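Local coordinates for protein computational Design of Enzyme (Synthetic construct, PDB 3TP4) that is a computationally designed protein on a TIM-barrel scaffold, probably intended to carry an activated serine-containing catalytic triad, with no established natural function, at residues S19-L24 against N212-W217; D55-N58 against D62-A65; E89-F94 against A152-A157; K100-G105 against S158-G163. All coordinates share one frame; numbering follows the deposited sequence.

Contact 1 (S19-L24 against N212-W217); sequences SLLSYL and NFLYAW
At the N-terminal end of a TIM-barrel strand, Leu-214 reaches out of strand 213-217 and lodges against Leu-20, Leu-21 and Leu-24 of helix 15-27. The short segments run with their axes 9.7 Å apart at closest approach and 43° between their directions, and this single leucine makes all the contacts on the strand side. Its CD1 methyl does most of the touching. It lies closest to Leu-21, 3.7 Å from Leu-21 N and 3.8 Å from Leu-21 CB, and it also meets Leu-20 CG at 3.8 Å. The Leu-24 branch adds a looser touch, with Leu-24 CD1 at 4.3 Å from Leu-214 CD1. The other methyl, Leu-214 CD2, is given over to Leu-21, lying 3.9 Å from Leu-21 CB and 4.1 Å from Leu-21 CD2.

Side chains alternate along the strand: Tyr-215 packs on helix 190-207 at the outside of the barrel, whereas Leu-214, on the other side of the strand, faces the helix that covers this end; Ile-8 and Thr-17 also touch it. In Leu-214, CG stands anti to the carbonyl carbon (chi1 -63°) and chi2 is extended, which carries both methyls away from the strand to helix 15-27. The side chains of Leu-20 and Leu-21 slant across that of Leu-214. Residues in the loops leading into strands 168-174 and 242-249 also touch the helix: Pro-167 meets Leu-20 and Asp-241 meets Leu-21.

Contact 2 (D55-N58 against D62-A65); sequences DVKN and DFPA
Val-56 and Lys-57 of helix 55-60 fold back on Phe-63, Pro-64 and the backbone of Asp-62, in the alpha-to-beta turn that leads into strand 66-70 of the TIM barrel. The packed side is made by Val-56, whose CG1 lies 3.8 Å from Pro-64 CD. Phe-34 of strand 32-37 touches both of these residues. The Asp-62 carbonyl also turns to the helix: Lys-57 CA makes a CA-H...O contact with Asp-62 O at 3.2 Å.

Toward solvent the contact is made by one long side chain and one ring. Lys-57 CB sits over the centre of the Phe-63 ring, 3.8 Å from its centroid and only 7° off the normal, a CH-pi contact. A bend at chi2 (65°) lets the lysine chain go on across the same ring, so that Lys-57 CD meets Phe-63 CE1 at 3.8 Å. The ammonium end passes beyond the ring and is bonded to Gly-61 O. With an alanine in place of Phe-63, the aliphatic part of Lys-57 would probably lose the ring it lies on, leaving the chain held mainly by its bond to Gly-61 O. The Asp-62 carboxylate is divided between two partners, Ser-356 OG on OD2 and, weakly, the neighbouring amide, with Phe-63 N 2.7 Å from Asp-62 OD1 at an N-H...O angle of 125°.

Contact 3 (E89-F94 against A152-A157); sequences ENIALF and AELADA
Helices 87-104 and 141-157, through their segments 89-94 and 152-157, pass each other at 9.2 Å between axes with a crossing angle of -41°, and Ile-91 and Leu-154 bring their CA atoms nearest. The two helices flank strand 107-113 in the chain, one before it and one after, so the contact joins neighbouring helices of the barrel's outer layer. Leu-154 carries most of the contact. With its CG anti to the backbone N (chi1 170°), it sends both methyls to Phe-94 and crosses that side chain at about a right angle. Leu-154 CD2 lies over one face of the ring, offset toward the rim, 3.7 Å from the centroid in a CH-pi contact. The second methyl fits at the root of the ring, with Leu-154 CD1 3.6 Å from Phe-94 CB. Beside this pair, Ile-91 CG2 rests on the helix backbone at 3.9 Å from Leu-154 CA, while Ile-91 CD1 reaches Glu-153 CB at 4.0 Å. Trp-69 of strand 66-70 also meets the Phe-94 ring, edge-to-face. With an alanine in place of Phe-94, Leu-154 CD2 would probably lose its ring face and Trp-69 its aromatic partner, while Leu-154 CD1 would keep only CB of this side chain. No hydrogen bond links the segments, and Glu-153 joins through its CB alone; cohesion therefore rests on apolar shape and the ring face, with no polar pairing to fix the register.

Contact 4 (K100-G105 against S158-G163); sequences KADAIG and SRRDDG
Arg-160 NH1 and Asp-102 OD1, 3.3 Å apart, form a salt bridge that ties the C-terminal turn of helix 87-104 to the loop between helix 141-157 and strand 168-174 of the TIM barrel. The grip is slack, for the hydrogen bond within it is weak and bent to 126°. A second bond from Arg-160 NH1, to Asp-102 OD2, is also weak, and the position of that oxygen is less certain. The two planes are tilted 36° from each other, and NH1 alone of the guanidinium nitrogens makes bonds to the carboxylate. A sharp bend at chi3 (-91°) swings the arginine head round to the aspartate, although its CB does not point there, and the two side chains cross at about a right angle. Ile-166 packs against both.

Asp-102 is buried and sits where the helix terminates in a Schellman motif, with Gly-105, at positive phi, as its C-prime residue and Gly-105 N weakly bonded to Asp-102 O. A carboxylate near a helix C-terminus is likely to be disfavoured by the helix dipole, and the arginine may offset part of that cost. Arg-99, one turn earlier, adds a second tie: it bonds Arg-159 O and pairs with Asp-161. Residues 160-163 form a type I turn, closed by Gly-163 N on Arg-160 O at 2.7 Å. Arg-159, just before the turn, spans it: Arg-159 NH1 donates to Gly-163 O at 2.9 Å, with the oxygen close to the guanidinium plane.

In the fold
All four contacts belong to the glycosidase-like barrel domain. Contacts 3 and 4 share helix 87-104, and their centres are 13 Å apart; the first clasps the helix along its side, the second at its C-terminal end. Contact 2 meets contact 4 where Phe-63 CD1 packs on Ile-104 CG2 at 3.7 Å. Contact 1 touches contact 3 through Asn-212 ND2 and Ala-155 O, 3.2 Å apart in a probable hydrogen bond, although their centres lie 19 Å apart. Ser-70, His-37 and Glu-320 have the geometry of a charge relay, consistent with the designed triad; the side chains of Pro-64 in contact 2 and Phe-94 in contact 3 lie near it without touching.

Contact 1 (S19-L24 against N212-W217)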
# COMPACT_ATOMS: atom_id res chain seq x y z
N SER A 19 8.13 15.89 -2.35
CA SER A 19 8.55 16.39 -1.05
C SER A 19 8.23 15.38 0.06
O SER A 19 9.07 15.07 0.92
CB SER A 19 7.87 17.72 -0.74
OG SER A 19 8.23 18.19 0.55
N LEU A 20 7.00 14.88 0.05
CA LEU A 20 6.56 13.95 1.10
C LEU A 20 7.45 12.72 1.13
O LEU A 20 7.86 12.27 2.20
CB LEU A 20 5.10 13.53 0.89
CG LEU A 20 4.57 12.50 1.90
CD1 LEU A 20 4.74 12.97 3.35
CD2 LEU A 20 3.10 12.16 1.63
N LEU A 21 7.76 12.16 -0.04
CA LEU A 21 8.60 10.95 -0.07
C LEU A 21 9.98 11.24 0.51
O LEU A 21 10.54 10.42 1.23
CB LEU A 21 8.70 10.39 -1.48
CG LEU A 21 9.34 9.01 -1.59
CD1 LEU A 21 8.60 8.00 -0.74
CD2 LEU A 21 9.40 8.55 -3.07
N SER A 22 10.52 12.42 0.21
CA SER A 22 11.79 12.86 0.79
C SER A 22 11.70 13.01 2.30
O SER A 22 12.60 12.61 3.03
CB SER A 22 12.23 14.19 0.18
OG SER A 22 13.38 14.70 0.85
N TYR A 23 10.61 13.60 2.77
CA TYR A 23 10.41 13.81 4.20
C TYR A 23 10.34 12.47 4.94
O TYR A 23 11.00 12.29 5.97
CB TYR A 23 9.15 14.65 4.45
CG TYR A 23 8.69 14.63 5.88
CD1 TYR A 23 9.20 15.54 6.82
CD2 TYR A 23 7.74 13.71 6.31
CE1 TYR A 23 8.77 15.52 8.12
CE2 TYR A 23 7.31 13.69 7.61
CZ TYR A 23 7.82 14.59 8.51
OH TYR A 23 7.38 14.55 9.81
N LEU A 24 9.56 11.54 4.41
CA LEU A 24 9.41 10.24 5.06
C LEU A 24 10.75 9.50 5.15
O LEU A 24 11.03 8.83 6.14
CB LEU A 24 8.35 9.39 4.34
CG LEU A 24 6.92 9.94 4.46
CD1 LEU A 24 5.95 9.21 3.50
CD2 LEU A 24 6.45 9.88 5.91
N ASN A 212 -0.60 12.48 -7.37
CA ASN A 212 -0.41 12.76 -5.94
C ASN A 212 -0.39 11.50 -5.07
O ASN A 212 -0.72 11.56 -3.88
CB ASN A 212 -1.44 13.79 -5.42
CG ASN A 212 -2.88 13.34 -5.62
OD1 ASN A 212 -3.22 12.76 -6.64
ND2 ASN A 212 -3.74 13.59 -4.62
N PHE A 213 -0.00 10.37 -5.67
CA PHE A 213 0.17 9.12 -4.93
C PHE A 213 1.64 8.73 -4.72
O PHE A 213 2.48 8.85 -5.62
CB PHE A 213 -0.53 7.95 -5.63
CG PHE A 213 -2.00 7.84 -5.37
CD1 PHE A 213 -2.66 8.78 -4.61
CD2 PHE A 213 -2.73 6.78 -5.89
CE1 PHE A 213 -4.02 8.67 -4.38
CE2 PHE A 213 -4.08 6.66 -5.67
CZ PHE A 213 -4.73 7.61 -4.91
N LEU A 214 1.92 8.25 -3.51
CA LEU A 214 3.09 7.43 -3.23
C LEU A 214 2.53 6.02 -3.03
O LEU A 214 1.43 5.86 -2.52
CB LEU A 214 3.80 7.91 -1.96
CG LEU A 214 4.37 9.33 -2.03
CD1 LEU A 214 5.03 9.75 -0.71
CD2 LEU A 214 5.36 9.46 -3.21
N TYR A 215 3.28 5.01 -3.46
CA TYR A 215 2.74 3.66 -3.49
C TYR A 215 3.33 2.78 -2.41
O TYR A 215 4.54 2.58 -2.35
CB TYR A 215 2.92 3.04 -4.88
CG TYR A 215 2.03 3.70 -5.91
CD1 TYR A 215 2.48 4.78 -6.66
CD2 TYR A 215 0.73 3.27 -6.09
CE1 TYR A 215 1.67 5.40 -7.59
CE2 TYR A 215 -0.10 3.88 -7.01
CZ TYR A 215 0.38 4.94 -7.76
OH TYR A 215 -0.46 5.55 -8.66
N ALA A 216 2.47 2.27 -1.54
CA ALA A 216 2.92 1.43 -0.43
C ALA A 216 2.57 -0.03 -0.67
O ALA A 216 1.55 -0.35 -1.28
CB ALA A 216 2.32 1.93 0.90
N TRP A 217 3.44 -0.91 -0.17
CA TRP A 217 3.24 -2.35 -0.22
C TRP A 217 3.81 -2.94 1.06
O TRP A 217 4.95 -2.68 1.41
CB TRP A 217 3.98 -2.96 -1.41
CG TRP A 217 4.21 -4.46 -1.33
CD1 TRP A 217 3.33 -5.45 -1.72
CD2 TRP A 217 5.39 -5.13 -0.86
NE1 TRP A 217 3.92 -6.70 -1.52
CE2 TRP A 217 5.17 -6.52 -0.99
CE3 TRP A 217 6.61 -4.68 -0.33
CZ2 TRP A 217 6.13 -7.46 -0.61
CZ3 TRP A 217 7.56 -5.61 0.04
CH2 TRP A 217 7.31 -6.99 -0.10

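Contact 2 (D55-N58 against D62-A65)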
# COMPACT_ATOMS: atom_id res chain seq x y z
N ASP A 55 -10.26 10.54 19.16
CA ASP A 55 -9.88 9.99 20.46
C ASP A 55 -8.41 10.24 20.76
O ASP A 55 -8.01 10.36 21.92
CB ASP A 55 -10.10 8.47 20.51
CG ASP A 55 -11.57 8.09 20.57
OD1 ASP A 55 -12.41 8.99 20.79
OD2 ASP A 55 -11.88 6.90 20.40
N VAL A 56 -7.59 10.28 19.72
CA VAL A 56 -6.16 10.49 19.89
C VAL A 56 -5.90 11.88 20.43
O VAL A 56 -5.09 12.07 21.33
CB VAL A 56 -5.39 10.30 18.58
CG1 VAL A 56 -3.92 10.65 18.79
CG2 VAL A 56 -5.53 8.88 18.08
N LYS A 57 -6.57 12.87 19.85
CA LYS A 57 -6.48 14.23 20.34
C LYS A 57 -6.99 14.32 21.79
O LYS A 57 -6.35 14.94 22.63
CB LYS A 57 -7.27 15.17 19.41
CG LYS A 57 -7.52 16.58 19.94
CD LYS A 57 -6.22 17.37 20.11
CE LYS A 57 -6.50 18.78 20.61
NZ LYS A 57 -5.26 19.60 20.76
N ASN A 58 -8.12 13.68 22.08
CA ASN A 58 -8.68 13.76 23.44
C ASN A 58 -7.81 13.09 24.49
O ASN A 58 -7.71 13.57 25.61
CB ASN A 58 -10.11 13.22 23.50
CG ASN A 58 -11.08 14.04 22.65
OD1 ASN A 58 -10.79 15.17 22.27
ND2 ASN A 58 -12.24 13.46 22.35
N ASP A 62 -2.86 15.75 21.16
CA ASP A 62 -2.56 16.02 19.75
C ASP A 62 -3.19 14.98 18.80
O ASP A 62 -3.47 13.85 19.19
CB ASP A 62 -1.04 16.07 19.51
CG ASP A 62 -0.66 16.87 18.27
OD1 ASP A 62 -1.56 17.31 17.52
OD2 ASP A 62 0.56 17.06 18.04
N PHE A 63 -3.41 15.38 17.55
CA PHE A 63 -3.87 14.43 16.54
C PHE A 63 -2.68 13.59 16.11
O PHE A 63 -1.54 13.99 16.32
CB PHE A 63 -4.45 15.18 15.35
CG PHE A 63 -5.71 15.93 15.65
CD1 PHE A 63 -5.67 17.24 16.12
CD2 PHE A 63 -6.95 15.34 15.45
CE1 PHE A 63 -6.85 17.94 16.39
CE2 PHE A 63 -8.13 16.04 15.73
CZ PHE A 63 -8.08 17.33 16.19
N PRO A 64 -2.94 12.42 15.51
CA PRO A 64 -1.82 11.61 15.02
C PRO A 64 -1.12 12.31 13.86
O PRO A 64 -1.72 13.18 13.22
CB PRO A 64 -2.49 10.33 14.51
CG PRO A 64 -3.91 10.72 14.25
CD PRO A 64 -4.25 11.81 15.21
N ALA A 65 0.13 11.95 13.61
CA ALA A 65 0.87 12.50 12.47
C ALA A 65 0.39 11.85 11.18
O ALA A 65 0.49 12.44 10.10
CB ALA A 65 2.38 12.29 12.64

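Contact 3 (E89-F94 against A152-A157)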
# COMPACT_ATOMS: atom_id res chain seq x y z
N GLU A 89 -20.59 11.13 -3.70
CA GLU A 89 -20.69 11.96 -2.50
C GLU A 89 -19.93 11.34 -1.33
O GLU A 89 -19.38 12.06 -0.50
CB GLU A 89 -22.14 12.29 -2.14
CG GLU A 89 -23.06 11.10 -1.96
CD GLU A 89 -24.53 11.51 -2.00
OE1 GLU A 89 -24.83 12.60 -2.52
OE2 GLU A 89 -25.38 10.74 -1.50
N ASN A 90 -19.90 10.02 -1.28
CA ASN A 90 -18.99 9.33 -0.37
C ASN A 90 -17.55 9.74 -0.68
O ASN A 90 -16.74 9.91 0.23
CB ASN A 90 -19.16 7.81 -0.45
CG ASN A 90 -20.26 7.30 0.46
OD1 ASN A 90 -20.74 8.02 1.33
ND2 ASN A 90 -20.64 6.04 0.28
N ILE A 91 -17.26 9.93 -1.97
CA ILE A 91 -15.93 10.37 -2.41
C ILE A 91 -15.66 11.81 -2.01
O ILE A 91 -14.52 12.16 -1.66
CB ILE A 91 -15.75 10.20 -3.93
CG1 ILE A 91 -15.56 8.73 -4.30
CG2 ILE A 91 -14.56 11.02 -4.43
CD1 ILE A 91 -15.46 8.50 -5.79
N ALA A 92 -16.69 12.65 -2.07
CA ALA A 92 -16.54 14.05 -1.68
C ALA A 92 -16.30 14.17 -0.17
O ALA A 92 -15.52 15.02 0.28
CB ALA A 92 -17.75 14.87 -2.10
N LEU A 93 -16.98 13.33 0.60
CA LEU A 93 -16.79 13.25 2.04
C LEU A 93 -15.36 12.77 2.37
O LEU A 93 -14.66 13.38 3.18
CB LEU A 93 -17.81 12.30 2.66
CG LEU A 93 -19.26 12.80 2.75
CD1 LEU A 93 -20.18 11.67 3.16
CD2 LEU A 93 -19.37 13.96 3.72
N PHE A 94 -14.97 11.67 1.74
CA PHE A 94 -13.62 11.11 1.87
C PHE A 94 -12.63 12.24 1.65
O PHE A 94 -11.78 12.52 2.50
CB PHE A 94 -13.43 10.00 0.83
CG PHE A 94 -12.33 9.02 1.15
CD1 PHE A 94 -11.31 9.34 2.03
CD2 PHE A 94 -12.32 7.77 0.55
CE1 PHE A 94 -10.28 8.43 2.32
CE2 PHE A 94 -11.30 6.85 0.82
CZ PHE A 94 -10.28 7.18 1.71
N ALA A 152 -9.13 7.11 -8.59
CA ALA A 152 -8.55 8.23 -9.32
C ALA A 152 -9.38 9.50 -9.05
O ALA A 152 -8.84 10.61 -8.94
CB ALA A 152 -8.49 7.92 -10.82
N GLU A 153 -10.69 9.33 -8.95
CA GLU A 153 -11.59 10.45 -8.63
C GLU A 153 -11.26 11.02 -7.26
O GLU A 153 -11.21 12.24 -7.07
CB GLU A 153 -13.04 9.96 -8.64
CG GLU A 153 -13.65 9.82 -10.02
CD GLU A 153 -14.05 11.15 -10.62
OE1 GLU A 153 -13.85 12.19 -9.94
OE2 GLU A 153 -14.56 11.17 -11.76
N LEU A 154 -11.04 10.14 -6.30
CA LEU A 154 -10.70 10.56 -4.94
C LEU A 154 -9.39 11.33 -4.95
O LEU A 154 -9.27 12.40 -4.35
CB LEU A 154 -10.59 9.36 -4.01
CG LEU A 154 -10.01 9.69 -2.62
CD1 LEU A 154 -10.99 10.52 -1.82
CD2 LEU A 154 -9.63 8.42 -1.88
N ALA A 155 -8.41 10.76 -5.64
CA ALA A 155 -7.11 11.40 -5.76
C ALA A 155 -7.27 12.84 -6.25
O ALA A 155 -6.73 13.77 -5.66
CB ALA A 155 -6.21 10.60 -6.71
N ASP A 156 -8.03 13.02 -7.34
CA ASP A 156 -8.16 14.35 -7.93
C ASP A 156 -8.95 15.33 -7.05
O ASP A 156 -8.72 16.55 -7.10
CB ASP A 156 -8.79 14.27 -9.33
CG ASP A 156 -8.95 15.64 -9.99
OD1 ASP A 156 -7.92 16.26 -10.31
OD2 ASP A 156 -10.10 16.09 -10.18
N ALA A 157 -9.86 14.81 -6.24
CA ALA A 157 -10.66 15.64 -5.33
C ALA A 157 -9.91 16.05 -4.05
O ALA A 157 -10.28 17.01 -3.38
CB ALA A 157 -11.97 14.94 -4.98

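Contact 4 (K100-G105 against S158-G163)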
# COMPACT_ATOMS: atom_id res chain seq x y z
N LYS A 100 -9.26 18.01 5.70
CA LYS A 100 -9.25 18.39 7.11
C LYS A 100 -7.99 17.89 7.80
O LYS A 100 -7.41 18.58 8.65
CB LYS A 100 -10.50 17.85 7.80
CG LYS A 100 -11.75 18.71 7.55
CD LYS A 100 -13.03 18.01 7.96
CE LYS A 100 -14.24 18.98 7.88
NZ LYS A 100 -15.54 18.24 7.78
N ALA A 101 -7.55 16.69 7.43
CA ALA A 101 -6.38 16.09 8.05
C ALA A 101 -5.15 16.86 7.60
O ALA A 101 -4.25 17.14 8.39
CB ALA A 101 -6.26 14.62 7.66
N ASP A 102 -5.11 17.19 6.31
CA ASP A 102 -4.02 17.97 5.77
C ASP A 102 -3.98 19.32 6.49
O ASP A 102 -2.91 19.83 6.82
CB ASP A 102 -4.19 18.20 4.26
CG ASP A 102 -3.12 19.10 3.68
OD1 ASP A 102 -1.96 18.65 3.55
OD2 ASP A 102 -3.43 20.26 3.36
N ALA A 103 -5.15 19.91 6.73
CA ALA A 103 -5.21 21.23 7.36
C ALA A 103 -4.76 21.13 8.81
O ALA A 103 -4.11 22.04 9.34
CB ALA A 103 -6.61 21.80 7.27
N ILE A 104 -5.09 20.01 9.45
CA ILE A 104 -4.61 19.74 10.80
C ILE A 104 -3.09 19.61 10.83
O ILE A 104 -2.45 19.95 11.83
CB ILE A 104 -5.29 18.50 11.41
CG1 ILE A 104 -6.73 18.83 11.79
CG2 ILE A 104 -4.54 18.03 12.65
CD1 ILE A 104 -7.53 17.67 12.26
N GLY A 105 -2.50 19.14 9.73
CA GLY A 105 -1.06 18.98 9.65
C GLY A 105 -0.61 17.53 9.55
O GLY A 105 0.59 17.24 9.59
N SER A 158 -8.86 15.31 -3.72
CA SER A 158 -8.09 15.63 -2.51
C SER A 158 -7.15 16.80 -2.77
O SER A 158 -5.95 16.62 -3.00
CB SER A 158 -7.31 14.40 -2.03
OG SER A 158 -8.22 13.36 -1.71
N ARG A 159 -7.72 18.00 -2.74
CA ARG A 159 -7.01 19.23 -3.04
C ARG A 159 -7.24 20.24 -1.93
O ARG A 159 -8.34 20.34 -1.39
CB ARG A 159 -7.51 19.83 -4.35
CG ARG A 159 -7.21 19.00 -5.59
CD ARG A 159 -7.73 19.70 -6.85
NE ARG A 159 -7.39 18.97 -8.07
CZ ARG A 159 -6.37 19.25 -8.87
NH1 ARG A 159 -5.56 20.26 -8.59
NH2 ARG A 159 -6.15 18.52 -9.95
N ARG A 160 -6.20 21.00 -1.60
CA ARG A 160 -6.35 22.11 -0.67
C ARG A 160 -7.18 23.22 -1.31
O ARG A 160 -7.45 23.19 -2.52
CB ARG A 160 -4.98 22.62 -0.26
CG ARG A 160 -4.11 21.54 0.36
CD ARG A 160 -3.05 22.12 1.26
NE ARG A 160 -1.80 22.39 0.56
CZ ARG A 160 -0.62 21.93 0.95
NH1 ARG A 160 -0.53 21.17 2.04
NH2 ARG A 160 0.47 22.22 0.26
N ASP A 161 -7.59 24.19 -0.50
CA ASP A 161 -8.45 25.27 -0.97
C ASP A 161 -7.80 26.02 -2.12
O ASP A 161 -8.47 26.47 -3.04
CB ASP A 161 -8.77 26.24 0.17
CG ASP A 161 -9.59 25.59 1.27
OD1 ASP A 161 -10.29 24.59 0.99
OD2 ASP A 161 -9.56 26.10 2.41
N ASP A 162 -6.48 26.16 -2.05
CA ASP A 162 -5.74 26.83 -3.11
C ASP A 162 -5.54 25.92 -4.33
O ASP A 162 -4.80 26.27 -5.25
CB ASP A 162 -4.39 27.31 -2.58
CG ASP A 162 -3.45 26.17 -2.30
OD1 ASP A 162 -3.90 25.00 -2.35
OD2 ASP A 162 -2.26 26.44 -2.03
N GLY A 163 -6.20 24.77 -4.32
CA GLY A 163 -6.17 23.87 -5.48
C GLY A 163 -5.06 22.83 -5.49
O GLY A 163 -5.06 21.91 -6.32